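Local coordinates for fatty-acid-binding protein 1 (Arabidopsis thaliana, PDB 4DOO) that binds fatty acids, preferentially saturated ones, in a pocket built on the chalcone-isomerase fold, at residues 105-110 / 128-133; 112-117 / 178-183; 156-159 / 164-167. All coordinates share one frame; numbering follows the deposited sequence.

Contact 1: residues 105-110 / 128-133; sequences NAFQES and QSFTSL. With DAO (lauric acid), chain C; DAO (lauric acid), chain D.
Phe107 and Phe130 meet in an offset edge-to-face pair, planes 83° apart: the CD2-CE2 edge of Phe130 is directed at the face of Phe107, with CE2 3.8 Å from Phe107 CD1. A chi1 of 71° places Phe107 CG between the backbone N and the carbonyl carbon, swinging the ring off helix 100-118 toward Phe130. Farther round the same ring, on the same side of its plane, CD2 lies 3.9 Å from C8 of the chain C lauric acid, while Phe130 offers its CZ edge to C6 of that ligand. Thr131 OG1, already bonded to Leu127 O, stands at the Phe107 edge, 3.7 Å from CE1, and Gln108 OE1 lies against Thr131. One turn after Phe107, Ser110 OG donates a 2.8 Å hydrogen bond to O1 of the chain C laurate, and Ala106 CB touches the second laurate. An alanine at Phe107 is likely to open a gap beside the alkyl chain and deprive Phe130 of one of its aromatic partners. The pair lies between helix 100-118 and helix 124-131; Phe134 packs against both rings, and Phe130 reaches on to Leu156 of strand 155-160 and Ile177 of helix 171-182.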
ATOM      1  N   ASN A 105     -12.813  -0.311  12.946  1.00 24.57           N
ATOM      2  CA  ASN A 105     -13.553   0.899  12.612  1.00 25.33           C
ATOM      3  C   ASN A 105     -12.693   1.834  11.764  1.00 22.48           C
ATOM      4  O   ASN A 105     -13.191   2.487  10.847  1.00 22.97           O
ATOM      5  CB  ASN A 105     -14.000   1.616  13.892  1.00 27.38           C
ATOM      6  CG  ASN A 105     -15.253   1.003  14.496  1.00 34.36           C
ATOM      7  OD1 ASN A 105     -15.555  -0.170  14.275  1.00 36.45           O
ATOM      8  ND2 ASN A 105     -15.984   1.795  15.276  1.00 38.62           N
ATOM      9  N   ALA A 106     -11.398   1.881  12.063  1.00 20.10           N
ATOM     10  CA  ALA A 106     -10.477   2.745  11.331  1.00 19.51           C
ATOM     11  C   ALA A 106     -10.273   2.345   9.874  1.00 20.73           C
ATOM     12  O   ALA A 106     -10.322   3.206   8.991  1.00 19.56           O
ATOM     13  CB  ALA A 106      -9.128   2.808  12.046  1.00 20.93           C
ATOM     14  N   PHE A 107     -10.037   1.061   9.600  1.00 19.05           N
ATOM     15  CA  PHE A 107      -9.839   0.675   8.207  1.00 18.83           C
ATOM     16  C   PHE A 107     -11.161   0.590   7.445  1.00 19.56           C
ATOM     17  O   PHE A 107     -11.181   0.670   6.222  1.00 19.03           O
ATOM     18  CB  PHE A 107      -9.009  -0.625   8.076  1.00 20.10           C
ATOM     19  CG  PHE A 107      -9.720  -1.888   8.495  1.00 20.65           C
ATOM     20  CD1 PHE A 107     -10.809  -2.373   7.776  1.00 19.92           C
ATOM     21  CD2 PHE A 107      -9.247  -2.631   9.572  1.00 22.49           C
ATOM     22  CE1 PHE A 107     -11.414  -3.579   8.120  1.00 22.72           C
ATOM     23  CE2 PHE A 107      -9.848  -3.844   9.927  1.00 23.82           C
ATOM     24  CZ  PHE A 107     -10.931  -4.317   9.198  1.00 23.72           C
ATOM     25  N   GLN A 108     -12.270   0.448   8.161  1.00 19.52           N
ATOM     26  CA  GLN A 108     -13.560   0.410   7.485  1.00 22.12           C
ATOM     27  C   GLN A 108     -13.843   1.816   6.969  1.00 21.78           C
ATOM     28  O   GLN A 108     -14.425   1.993   5.898  1.00 22.13           O
ATOM     29  CB  GLN A 108     -14.658  -0.063   8.439  1.00 23.41           C
ATOM     30  CG  GLN A 108     -14.700  -1.579   8.562  1.00 26.22           C
ATOM     31  CD  GLN A 108     -15.454  -2.063   9.787  1.00 29.60           C
ATOM     32  OE1 GLN A 108     -15.675  -3.260   9.954  1.00 32.02           O
ATOM     33  NE2 GLN A 108     -15.840  -1.134  10.654  1.00 26.65           N
ATOM     34  N   GLU A 109     -13.404   2.816   7.726  1.00 19.11           N
ATOM     35  CA  GLU A 109     -13.591   4.206   7.332  1.00 23.56           C
ATOM     36  C   GLU A 109     -12.657   4.593   6.181  1.00 22.74           C
ATOM     37  O   GLU A 109     -13.108   5.117   5.161  1.00 21.61           O
ATOM     38  CB  GLU A 109     -13.338   5.139   8.520  1.00 26.18           C
ATOM     39  CG  GLU A 109     -13.798   6.573   8.284  1.00 31.96           C
ATOM     40  CD  GLU A 109     -13.705   7.435   9.533  1.00 35.04           C
ATOM     41  OE1 GLU A 109     -12.574   7.722   9.980  1.00 40.36           O
ATOM     42  OE2 GLU A 109     -14.765   7.822  10.074  1.00 34.58           O
ATOM     43  N   SER A 110     -11.359   4.334   6.342  1.00 20.83           N
ATOM     44  CA  SER A 110     -10.384   4.686   5.308  1.00 22.09           C
ATOM     45  C   SER A 110     -10.641   3.939   4.000  1.00 21.23           C
ATOM     46  O   SER A 110     -10.728   4.547   2.933  1.00 19.35           O
ATOM     47  CB  SER A 110      -8.959   4.402   5.801  1.00 24.52           C
ATOM     48  OG  SER A 110      -8.779   3.028   6.085  1.00 24.43           O
ATOM     49  N   GLN A 128     -17.256  -5.678   3.443  1.00 26.66           N
ATOM     50  CA  GLN A 128     -17.421  -6.728   4.440  1.00 29.69           C
ATOM     51  C   GLN A 128     -16.542  -7.935   4.125  1.00 27.04           C
ATOM     52  O   GLN A 128     -16.065  -8.612   5.034  1.00 27.98           O
ATOM     53  CB  GLN A 128     -18.889  -7.161   4.534  1.00 30.48           C
ATOM     54  CG  GLN A 128     -19.158  -8.207   5.609  1.00 36.24           C
ATOM     55  CD  GLN A 128     -18.610  -7.808   6.970  1.00 40.16           C
ATOM     56  OE1 GLN A 128     -18.935  -6.744   7.500  1.00 41.43           O
ATOM     57  NE2 GLN A 128     -17.770  -8.665   7.542  1.00 39.35           N
ATOM     58  N   SER A 129     -16.325  -8.206   2.841  1.00 26.23           N
ATOM     59  CA  SER A 129     -15.484  -9.335   2.455  1.00 25.92           C
ATOM     60  C   SER A 129     -14.046  -9.062   2.888  1.00 25.76           C
ATOM     61  O   SER A 129     -13.280  -9.990   3.174  1.00 26.25           O
ATOM     62  CB  SER A 129     -15.543  -9.564   0.938  1.00 28.73           C
ATOM     63  OG  SER A 129     -15.004  -8.469   0.219  1.00 33.83           O
ATOM     64  N   PHE A 130     -13.681  -7.784   2.934  1.00 24.31           N
ATOM     65  CA  PHE A 130     -12.338  -7.394   3.355  1.00 24.40           C
ATOM     66  C   PHE A 130     -12.252  -7.543   4.872  1.00 22.08           C
ATOM     67  O   PHE A 130     -11.328  -8.159   5.400  1.00 20.80           O
ATOM     68  CB  PHE A 130     -12.051  -5.942   2.963  1.00 23.32           C
ATOM     69  CG  PHE A 130     -10.689  -5.459   3.379  1.00 22.37           C
ATOM     70  CD1 PHE A 130      -9.538  -6.040   2.853  1.00 22.12           C
ATOM     71  CD2 PHE A 130     -10.557  -4.427   4.302  1.00 21.90           C
ATOM     72  CE1 PHE A 130      -8.269  -5.599   3.244  1.00 21.14           C
ATOM     73  CE2 PHE A 130      -9.296  -3.978   4.699  1.00 21.60           C
ATOM     74  CZ  PHE A 130      -8.150  -4.567   4.167  1.00 23.21           C
ATOM     75  N   THR A 131     -13.233  -6.977   5.565  1.00 24.35           N
ATOM     76  CA  THR A 131     -13.295  -7.046   7.021  1.00 23.64           C
ATOM     77  C   THR A 131     -13.214  -8.491   7.518  1.00 25.64           C
ATOM     78  O   THR A 131     -12.493  -8.791   8.474  1.00 23.21           O
ATOM     79  CB  THR A 131     -14.613  -6.431   7.544  1.00 24.98           C
ATOM     80  OG1 THR A 131     -14.663  -5.041   7.197  1.00 26.14           O
ATOM     81  CG2 THR A 131     -14.711  -6.578   9.064  1.00 20.63           C
ATOM     82  N   SER A 132     -13.961  -9.379   6.865  1.00 25.69           N
ATOM     83  CA  SER A 132     -13.996 -10.787   7.245  1.00 27.67           C
ATOM     84  C   SER A 132     -12.631 -11.466   7.228  1.00 26.53           C
ATOM     85  O   SER A 132     -12.438 -12.492   7.879  1.00 25.31           O
ATOM     86  CB  SER A 132     -14.959 -11.559   6.335  1.00 29.87           C
ATOM     87  OG  SER A 132     -16.290 -11.100   6.500  1.00 34.02           O
ATOM     88  N   LEU A 133     -11.687 -10.905   6.484  1.00 25.63           N
ATOM     89  CA  LEU A 133     -10.352 -11.485   6.418  1.00 24.84           C
ATOM     90  C   LEU A 133      -9.679 -11.449   7.789  1.00 24.50           C
ATOM     91  O   LEU A 133      -8.799 -12.263   8.081  1.00 25.65           O
ATOM     92  CB  LEU A 133      -9.488 -10.726   5.405  1.00 26.25           C
ATOM     93  CG  LEU A 133      -9.899 -10.756   3.927  1.00 24.23           C
ATOM     94  CD1 LEU A 133      -8.923  -9.910   3.118  1.00 22.94           C
ATOM     95  CD2 LEU A 133      -9.912 -12.191   3.411  1.00 26.13           C
TER
HETATM   96  O1  DAO C 301      -6.598   2.857   7.848  1.00 22.31           O
HETATM   97  O2  DAO C 301      -4.415   2.549   7.813  1.00 17.68           O
HETATM   98  C1  DAO C 301      -5.569   2.307   7.386  1.00 24.46           C
HETATM   99  C2  DAO C 301      -5.728   1.295   6.274  1.00 24.33           C
HETATM  100  C3  DAO C 301      -5.396  -0.095   6.791  1.00 25.00           C
HETATM  101  C4  DAO C 301      -5.731  -1.169   5.745  1.00 23.86           C
HETATM  102  C5  DAO C 301      -5.126  -2.520   6.132  1.00 25.69           C
HETATM  103  C6  DAO C 301      -5.993  -3.248   7.155  1.00 26.06           C
HETATM  104  C7  DAO C 301      -5.170  -4.211   7.995  1.00 28.69           C
HETATM  105  C8  DAO C 301      -5.919  -4.561   9.272  1.00 31.63           C
HETATM  106  C9  DAO C 301      -5.057  -5.392  10.206  1.00 34.69           C
HETATM  107  C10 DAO C 301      -5.855  -5.801  11.440  1.00 39.34           C
HETATM  108  C11 DAO C 301      -5.341  -7.123  12.001  1.00 40.17           C
HETATM  109  C12 DAO C 301      -5.980  -7.419  13.340  1.00 40.29           C
HETATM  110  O1  DAO D 302      -6.142   7.235  20.706  1.00 51.01           O
HETATM  111  O2  DAO D 302      -5.420   5.174  20.979  1.00 52.82           O
HETATM  112  C1  DAO D 302      -5.652   6.172  20.259  1.00 51.38           C
HETATM  113  C2  DAO D 302      -5.326   6.093  18.784  1.00 48.58           C
HETATM  114  C3  DAO D 302      -6.454   5.392  18.034  1.00 46.78           C
HETATM  115  C4  DAO D 302      -5.902   4.381  17.036  1.00 44.23           C
HETATM  116  C5  DAO D 302      -6.125   4.851  15.602  1.00 41.58           C
HETATM  117  C6  DAO D 302      -6.677   3.725  14.740  1.00 37.19           C
HETATM  118  C7  DAO D 302      -5.796   3.482  13.518  1.00 33.98           C
HETATM  119  C8  DAO D 302      -5.841   2.018  13.106  1.00 32.24           C
HETATM  120  C9  DAO D 302      -5.449   1.833  11.644  1.00 31.56           C
HETATM  121  C10 DAO D 302      -4.348   0.781  11.512  1.00 31.51           C
HETATM  122  C11 DAO D 302      -4.841  -0.450  10.765  1.00 28.60           C
HETATM  123  C12 DAO D 302      -3.821  -1.568  10.832  1.00 30.03           C

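Contact 2: residues 112-117 / 178-183; sequences GNRLKK and LDLYIG. With DAO (lauric acid), chain C.
Between residues 112-117 and 178-183 the backbones are nearest at Arg114 and Asp179, CA atoms 7.5 Å apart, and these two residues point their CB atoms at the facing helix. The arginine chain is bent at chi2 (-60°), which brings NE rather than the guanidinium tip to the aspartate. NE donates to Asp179 OD1 at 2.8 Å in a somewhat bent bond (144° at the hydrogen), the oxygen lying close to the guanidinium plane and using its anti lone pair. Guanidinium and carboxylate planes are turned 65° from each other, so this is a single-point salt bridge and not a side-by-side bidentate pair. A water completes the link: it donates to Asp179 OD1 and accepts from Arg114 NH2 at 3.2 Å. The third nitrogen, NH1, makes a weak hydrogen bond to OD1 of Asn113, the preceding residue.

Leu180 supplies the apolar half of the contact. Its CD2 methyl sits over the centre of the guanidinium face, 3.7 Å above the plane, and also packs against Arg114 CG. The other branch, CD1, points into the fatty-acid pocket and lies 3.9 Å from C2 of the chain C laurate. Tyr181, next along the helix, touches the same part of the ligand with its OH, which is hydrogen-bonded to the laurate-binding Tyr43.

Leu180 thus separates two chemistries, a charged pair on one side and the head end of the fatty acid on the other. With Asp179 buried, direct and water-mediated bonds to Arg114 would be expected to favour its ionised form, to which Arg175 adds only a long, weak ion pair.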
ATOM      1  N   GLY A 112     -13.365   2.342   3.270  1.00 24.92           N
ATOM      2  CA  GLY A 112     -14.721   2.689   2.877  1.00 26.14           C
ATOM      3  C   GLY A 112     -14.778   3.997   2.106  1.00 25.43           C
ATOM      4  O   GLY A 112     -15.446   4.086   1.074  1.00 29.75           O
ATOM      5  N   ASN A 113     -14.081   5.011   2.609  1.00 21.37           N
ATOM      6  CA  ASN A 113     -14.027   6.325   1.969  1.00 24.25           C
ATOM      7  C   ASN A 113     -13.565   6.180   0.521  1.00 25.61           C
ATOM      8  O   ASN A 113     -14.103   6.821  -0.386  1.00 22.16           O
ATOM      9  CB  ASN A 113     -13.066   7.247   2.746  1.00 26.71           C
ATOM     10  CG  ASN A 113     -12.768   8.565   2.018  1.00 32.28           C
ATOM     11  OD1 ASN A 113     -12.015   8.601   1.038  1.00 31.10           O
ATOM     12  ND2 ASN A 113     -13.357   9.657   2.505  1.00 31.83           N
ATOM     13  N   ARG A 114     -12.577   5.318   0.304  1.00 23.07           N
ATOM     14  CA  ARG A 114     -12.046   5.111  -1.036  1.00 23.41           C
ATOM     15  C   ARG A 114     -12.964   4.296  -1.937  1.00 23.71           C
ATOM     16  O   ARG A 114     -13.075   4.582  -3.131  1.00 24.94           O
ATOM     17  CB  ARG A 114     -10.659   4.468  -0.953  1.00 26.06           C
ATOM     18  CG  ARG A 114      -9.582   5.398  -0.394  1.00 26.25           C
ATOM     19  CD  ARG A 114      -9.425   6.653  -1.250  1.00 28.37           C
ATOM     20  NE  ARG A 114      -8.272   7.467  -0.868  1.00 30.18           N
ATOM     21  CZ  ARG A 114      -8.199   8.212   0.231  1.00 29.72           C
ATOM     22  NH1 ARG A 114      -9.215   8.257   1.081  1.00 33.01           N
ATOM     23  NH2 ARG A 114      -7.107   8.920   0.478  1.00 30.35           N
ATOM     24  N   LEU A 115     -13.631   3.291  -1.374  1.00 22.90           N
ATOM     25  CA  LEU A 115     -14.544   2.466  -2.151  1.00 25.73           C
ATOM     26  C   LEU A 115     -15.697   3.283  -2.735  1.00 28.84           C
ATOM     27  O   LEU A 115     -16.092   3.071  -3.881  1.00 28.24           O
ATOM     28  CB  LEU A 115     -15.105   1.328  -1.295  1.00 25.76           C
ATOM     29  CG  LEU A 115     -14.131   0.201  -0.953  1.00 28.71           C
ATOM     30  CD1 LEU A 115     -14.813  -0.817  -0.052  1.00 26.65           C
ATOM     31  CD2 LEU A 115     -13.647  -0.458  -2.239  1.00 29.49           C
ATOM     32  N   LYS A 116     -16.237   4.214  -1.955  1.00 30.58           N
ATOM     33  CA  LYS A 116     -17.339   5.038  -2.444  1.00 32.89           C
ATOM     34  C   LYS A 116     -16.810   6.093  -3.407  1.00 31.55           C
ATOM     35  O   LYS A 116     -17.547   6.614  -4.245  1.00 30.99           O
ATOM     36  CB  LYS A 116     -18.061   5.740  -1.293  1.00 34.96           C
ATOM     37  CG  LYS A 116     -19.288   6.508  -1.762  1.00 39.99           C
ATOM     38  CD  LYS A 116     -19.786   7.502  -0.733  1.00 43.29           C
ATOM     39  CE  LYS A 116     -20.955   8.298  -1.295  1.00 43.87           C
ATOM     40  NZ  LYS A 116     -21.333   9.435  -0.415  1.00 45.03           N
ATOM     41  N   LYS A 117     -15.527   6.404  -3.276  1.00 28.25           N
ATOM     42  CA  LYS A 117     -14.888   7.397  -4.123  1.00 30.97           C
ATOM     43  C   LYS A 117     -14.689   6.851  -5.532  1.00 31.11           C
ATOM     44  O   LYS A 117     -14.800   7.586  -6.511  1.00 34.61           O
ATOM     45  CB  LYS A 117     -13.529   7.780  -3.541  1.00 30.22           C
ATOM     46  CG  LYS A 117     -12.917   9.036  -4.131  1.00 34.31           C
ATOM     47  CD  LYS A 117     -13.173  10.243  -3.237  1.00 38.09           C
ATOM     48  CE  LYS A 117     -12.473  10.086  -1.892  1.00 40.83           C
ATOM     49  NZ  LYS A 117     -12.620  11.293  -1.029  1.00 42.34           N
ATOM     50  N   LEU A 178      -4.670   0.597  -2.407  1.00 19.05           N
ATOM     51  CA  LEU A 178      -3.434   1.197  -2.899  1.00 17.04           C
ATOM     52  C   LEU A 178      -3.505   2.716  -2.926  1.00 15.12           C
ATOM     53  O   LEU A 178      -2.500   3.388  -2.718  1.00 16.72           O
ATOM     54  CB  LEU A 178      -3.109   0.695  -4.304  1.00 20.33           C
ATOM     55  CG  LEU A 178      -2.544  -0.717  -4.438  1.00 24.48           C
ATOM     56  CD1 LEU A 178      -2.374  -1.056  -5.913  1.00 29.73           C
ATOM     57  CD2 LEU A 178      -1.206  -0.801  -3.711  1.00 26.93           C
ATOM     58  N   ASP A 179      -4.692   3.261  -3.184  1.00 17.20           N
ATOM     59  CA  ASP A 179      -4.847   4.713  -3.252  1.00 17.76           C
ATOM     60  C   ASP A 179      -4.519   5.393  -1.928  1.00 16.26           C
ATOM     61  O   ASP A 179      -4.120   6.557  -1.909  1.00 17.04           O
ATOM     62  CB  ASP A 179      -6.269   5.088  -3.692  1.00 21.78           C
ATOM     63  CG  ASP A 179      -6.385   6.551  -4.093  1.00 24.68           C
ATOM     64  OD1 ASP A 179      -6.933   7.356  -3.307  1.00 25.11           O
ATOM     65  OD2 ASP A 179      -5.908   6.896  -5.194  1.00 22.48           O
ATOM     66  N   LEU A 180      -4.686   4.668  -0.825  1.00 15.57           N
ATOM     67  CA  LEU A 180      -4.401   5.218   0.499  1.00 15.27           C
ATOM     68  C   LEU A 180      -2.918   5.487   0.685  1.00 13.40           C
ATOM     69  O   LEU A 180      -2.529   6.367   1.451  1.00 14.86           O
ATOM     70  CB  LEU A 180      -4.846   4.241   1.595  1.00 14.31           C
ATOM     71  CG  LEU A 180      -6.344   3.988   1.741  1.00 16.28           C
ATOM     72  CD1 LEU A 180      -6.581   2.894   2.780  1.00 18.45           C
ATOM     73  CD2 LEU A 180      -7.036   5.288   2.146  1.00 17.15           C
ATOM     74  N   TYR A 181      -2.095   4.708  -0.007  1.00 13.95           N
ATOM     75  CA  TYR A 181      -0.649   4.824   0.112  1.00 13.44           C
ATOM     76  C   TYR A 181       0.048   5.577  -1.023  1.00 15.55           C
ATOM     77  O   TYR A 181       1.010   6.308  -0.785  1.00 16.80           O
ATOM     78  CB  TYR A 181      -0.051   3.415   0.236  1.00 11.92           C
ATOM     79  CG  TYR A 181      -0.617   2.623   1.401  1.00 10.62           C
ATOM     80  CD1 TYR A 181      -0.164   2.837   2.705  1.00 15.24           C
ATOM     81  CD2 TYR A 181      -1.637   1.695   1.201  1.00 13.01           C
ATOM     82  CE1 TYR A 181      -0.718   2.143   3.786  1.00 12.15           C
ATOM     83  CE2 TYR A 181      -2.200   0.997   2.268  1.00 15.80           C
ATOM     84  CZ  TYR A 181      -1.738   1.226   3.556  1.00 17.58           C
ATOM     85  OH  TYR A 181      -2.308   0.539   4.606  1.00 16.58           O
ATOM     86  N   ILE A 182      -0.444   5.413  -2.246  1.00 16.46           N
ATOM     87  CA  ILE A 182       0.183   6.050  -3.405  1.00 17.53           C
ATOM     88  C   ILE A 182      -0.741   6.957  -4.223  1.00 21.46           C
ATOM     89  O   ILE A 182      -0.417   7.327  -5.354  1.00 26.88           O
ATOM     90  CB  ILE A 182       0.793   4.953  -4.328  1.00 16.76           C
ATOM     91  CG1 ILE A 182       1.785   4.112  -3.525  1.00 18.16           C
ATOM     92  CG2 ILE A 182       1.525   5.575  -5.516  1.00 23.66           C
ATOM     93  CD1 ILE A 182       2.922   4.918  -2.923  1.00 21.53           C
ATOM     94  N   GLY A 183      -1.873   7.341  -3.644  1.00 20.11           N
ATOM     95  CA  GLY A 183      -2.814   8.193  -4.351  1.00 19.50           C
ATOM     96  C   GLY A 183      -2.644   9.685  -4.118  1.00 20.76           C
ATOM     97  O   GLY A 183      -1.649  10.134  -3.546  1.00 18.76           O
TER
HETATM   98  O1  DAO C 301      -6.598   2.857   7.848  1.00 22.31           O
HETATM   99  O2  DAO C 301      -4.415   2.549   7.813  1.00 17.68           O
HETATM  100  C1  DAO C 301      -5.569   2.307   7.386  1.00 24.46           C
HETATM  101  C2  DAO C 301      -5.728   1.295   6.274  1.00 24.33           C
HETATM  102  C3  DAO C 301      -5.396  -0.095   6.791  1.00 25.00           C
HETATM  103  C4  DAO C 301      -5.731  -1.169   5.745  1.00 23.86           C
HETATM  104  C5  DAO C 301      -5.126  -2.520   6.132  1.00 25.69           C
HETATM  105  C6  DAO C 301      -5.993  -3.248   7.155  1.00 26.06           C
HETATM  106  C7  DAO C 301      -5.170  -4.211   7.995  1.00 28.69           C
HETATM  107  C8  DAO C 301      -5.919  -4.561   9.272  1.00 31.63           C
HETATM  108  C9  DAO C 301      -5.057  -5.392  10.206  1.00 34.69           C
HETATM  109  C10 DAO C 301      -5.855  -5.801  11.440  1.00 39.34           C
HETATM  110  C11 DAO C 301      -5.341  -7.123  12.001  1.00 40.17           C
HETATM  111  C12 DAO C 301      -5.980  -7.419  13.340  1.00 40.29           C
HETATM  112  O   HOH W   1      -5.503   9.505  -2.249  1.00 40.01           O

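Contact 3: residues 156-159 / 164-167; sequences LSVA and HVGS
Ser157 and Ser167 face each other across the hairpin as a non-hydrogen-bonded antiparallel pair, their OG atoms 2.8 Å apart on the sheet face they share with Ala159 and His164. Each hydroxyl has a further partner. Ser157 OG is hydrogen-bonded to Asp151 OD1, and Ser167 OG to His164 NE2, at 3.1 Å and at the edge of the imidazole, in its plane. With CG anti to the backbone N (chi1 174°), the His164 ring is laid back along its own strand, one face over Gly166 N and its edge near Ser157 CB.

On the neighbouring strand Val158 turns to the opposite face of the sheet, where it packs on Leu133 and Phe134. Its CB also meets Val165 CG2 at 3.7 Å, the two valines crossing at a slant. That methyl is pressed close to Val158 O as well, 3.1 Å away, while Val165 N gives the same carbonyl an almost straight 2.8 Å hydrogen bond. Val158 N bonds in turn to Gly166 O at 3.0 Å.

Val165 and Gly166 therefore both stand opposite Val158, a beta bulge that puts one extra residue into strand 163-169, the last of the sheet. Gly166 has backbone angles (phi 152°) at which a side chain would be jammed against the preceding carbonyl. Val158 keeps its face apolar; on the other, the run of close polar atoms from His164 through both serines to Asp151 would be expected to fix the rotation of the imidazole and the two hydroxyls.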
ATOM      1  N   LEU A 156      -6.657  -9.221  -4.336  1.00 24.06           N
ATOM      2  CA  LEU A 156      -6.054  -8.715  -3.105  1.00 23.32           C
ATOM      3  C   LEU A 156      -5.858  -9.836  -2.096  1.00 23.49           C
ATOM      4  O   LEU A 156      -6.824 -10.449  -1.652  1.00 25.84           O
ATOM      5  CB  LEU A 156      -6.938  -7.640  -2.475  1.00 23.43           C
ATOM      6  CG  LEU A 156      -6.381  -7.116  -1.148  1.00 28.26           C
ATOM      7  CD1 LEU A 156      -5.353  -6.036  -1.430  1.00 24.77           C
ATOM      8  CD2 LEU A 156      -7.505  -6.571  -0.291  1.00 32.32           C
ATOM      9  N   SER A 157      -4.608 -10.101  -1.732  1.00 22.12           N
ATOM     10  CA  SER A 157      -4.313 -11.143  -0.759  1.00 21.24           C
ATOM     11  C   SER A 157      -3.704 -10.540   0.497  1.00 20.81           C
ATOM     12  O   SER A 157      -2.947  -9.571   0.425  1.00 17.87           O
ATOM     13  CB  SER A 157      -3.355 -12.174  -1.355  1.00 24.85           C
ATOM     14  OG  SER A 157      -3.951 -12.829  -2.460  1.00 29.97           O
ATOM     15  N   VAL A 158      -4.038 -11.123   1.641  1.00 15.58           N
ATOM     16  CA  VAL A 158      -3.535 -10.643   2.921  1.00 18.18           C
ATOM     17  C   VAL A 158      -2.869 -11.744   3.734  1.00 20.03           C
ATOM     18  O   VAL A 158      -3.397 -12.850   3.863  1.00 21.04           O
ATOM     19  CB  VAL A 158      -4.671 -10.052   3.785  1.00 18.27           C
ATOM     20  CG1 VAL A 158      -4.100  -9.519   5.101  1.00 20.61           C
ATOM     21  CG2 VAL A 158      -5.388  -8.950   3.020  1.00 16.10           C
ATOM     22  N   ALA A 159      -1.704 -11.423   4.284  1.00 19.65           N
ATOM     23  CA  ALA A 159      -0.962 -12.352   5.116  1.00 20.41           C
ATOM     24  C   ALA A 159      -0.619 -11.630   6.413  1.00 21.48           C
ATOM     25  O   ALA A 159      -0.198 -10.468   6.399  1.00 20.82           O
ATOM     26  CB  ALA A 159       0.303 -12.802   4.408  1.00 16.81           C
ATOM     27  N   HIS A 164      -0.928 -16.601   5.332  1.00 28.42           N
ATOM     28  CA  HIS A 164      -1.968 -16.131   4.422  1.00 27.56           C
ATOM     29  C   HIS A 164      -3.329 -16.315   5.091  1.00 28.13           C
ATOM     30  O   HIS A 164      -3.628 -17.389   5.612  1.00 28.40           O
ATOM     31  CB  HIS A 164      -1.896 -16.920   3.111  1.00 30.77           C
ATOM     32  CG  HIS A 164      -3.013 -16.628   2.159  1.00 30.52           C
ATOM     33  ND1 HIS A 164      -4.228 -17.277   2.216  1.00 33.23           N
ATOM     34  CD2 HIS A 164      -3.092 -15.774   1.110  1.00 30.75           C
ATOM     35  CE1 HIS A 164      -5.005 -16.839   1.242  1.00 29.01           C
ATOM     36  NE2 HIS A 164      -4.340 -15.927   0.557  1.00 31.39           N
ATOM     37  N   VAL A 165      -4.148 -15.268   5.086  1.00 26.89           N
ATOM     38  CA  VAL A 165      -5.460 -15.337   5.718  1.00 28.11           C
ATOM     39  C   VAL A 165      -6.632 -15.306   4.748  1.00 29.74           C
ATOM     40  O   VAL A 165      -7.769 -15.571   5.139  1.00 33.50           O
ATOM     41  CB  VAL A 165      -5.653 -14.196   6.737  1.00 27.88           C
ATOM     42  CG1 VAL A 165      -4.612 -14.307   7.840  1.00 29.93           C
ATOM     43  CG2 VAL A 165      -5.554 -12.846   6.037  1.00 26.66           C
ATOM     44  N   GLY A 166      -6.367 -14.980   3.489  1.00 29.12           N
ATOM     45  CA  GLY A 166      -7.445 -14.943   2.519  1.00 27.07           C
ATOM     46  C   GLY A 166      -7.208 -13.973   1.384  1.00 28.02           C
ATOM     47  O   GLY A 166      -6.242 -13.210   1.395  1.00 28.35           O
ATOM     48  N   SER A 167      -8.099 -14.005   0.399  1.00 24.76           N
ATOM     49  CA  SER A 167      -7.990 -13.130  -0.754  1.00 26.22           C
ATOM     50  C   SER A 167      -9.367 -12.659  -1.193  1.00 27.72           C
ATOM     51  O   SER A 167     -10.389 -13.260  -0.850  1.00 29.35           O
ATOM     52  CB  SER A 167      -7.331 -13.862  -1.927  1.00 26.99           C
ATOM     53  OG  SER A 167      -6.098 -14.452  -1.558  1.00 34.06           O
TER

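How the contacts relate
Contacts 1 and 2 share helix 100-118 and the chain C laurate; their centres are 13 Å apart, and they touch where Ser110 O lies 3.8 Å from Leu180 CD2. Contact 1 lines the alkyl chain and gives the carboxylate one hydrogen bond, alongside those of Arg30 and Tyr43, while contact 2 borders the carbons next to it. Contact 3, also centred 13 Å from contact 1, backs that contact from the sheet: Phe130 CE1 packs 3.7 Å from Leu156 CD2, and Leu133 rests on Val158 and Gly166. Its Val158 side chain stays about 6 Å from a bound laurate. Contacts 2 and 3 do not touch, their nearest atoms being about 7 Å apart, although strand 163-169 leads directly into helix 171-182.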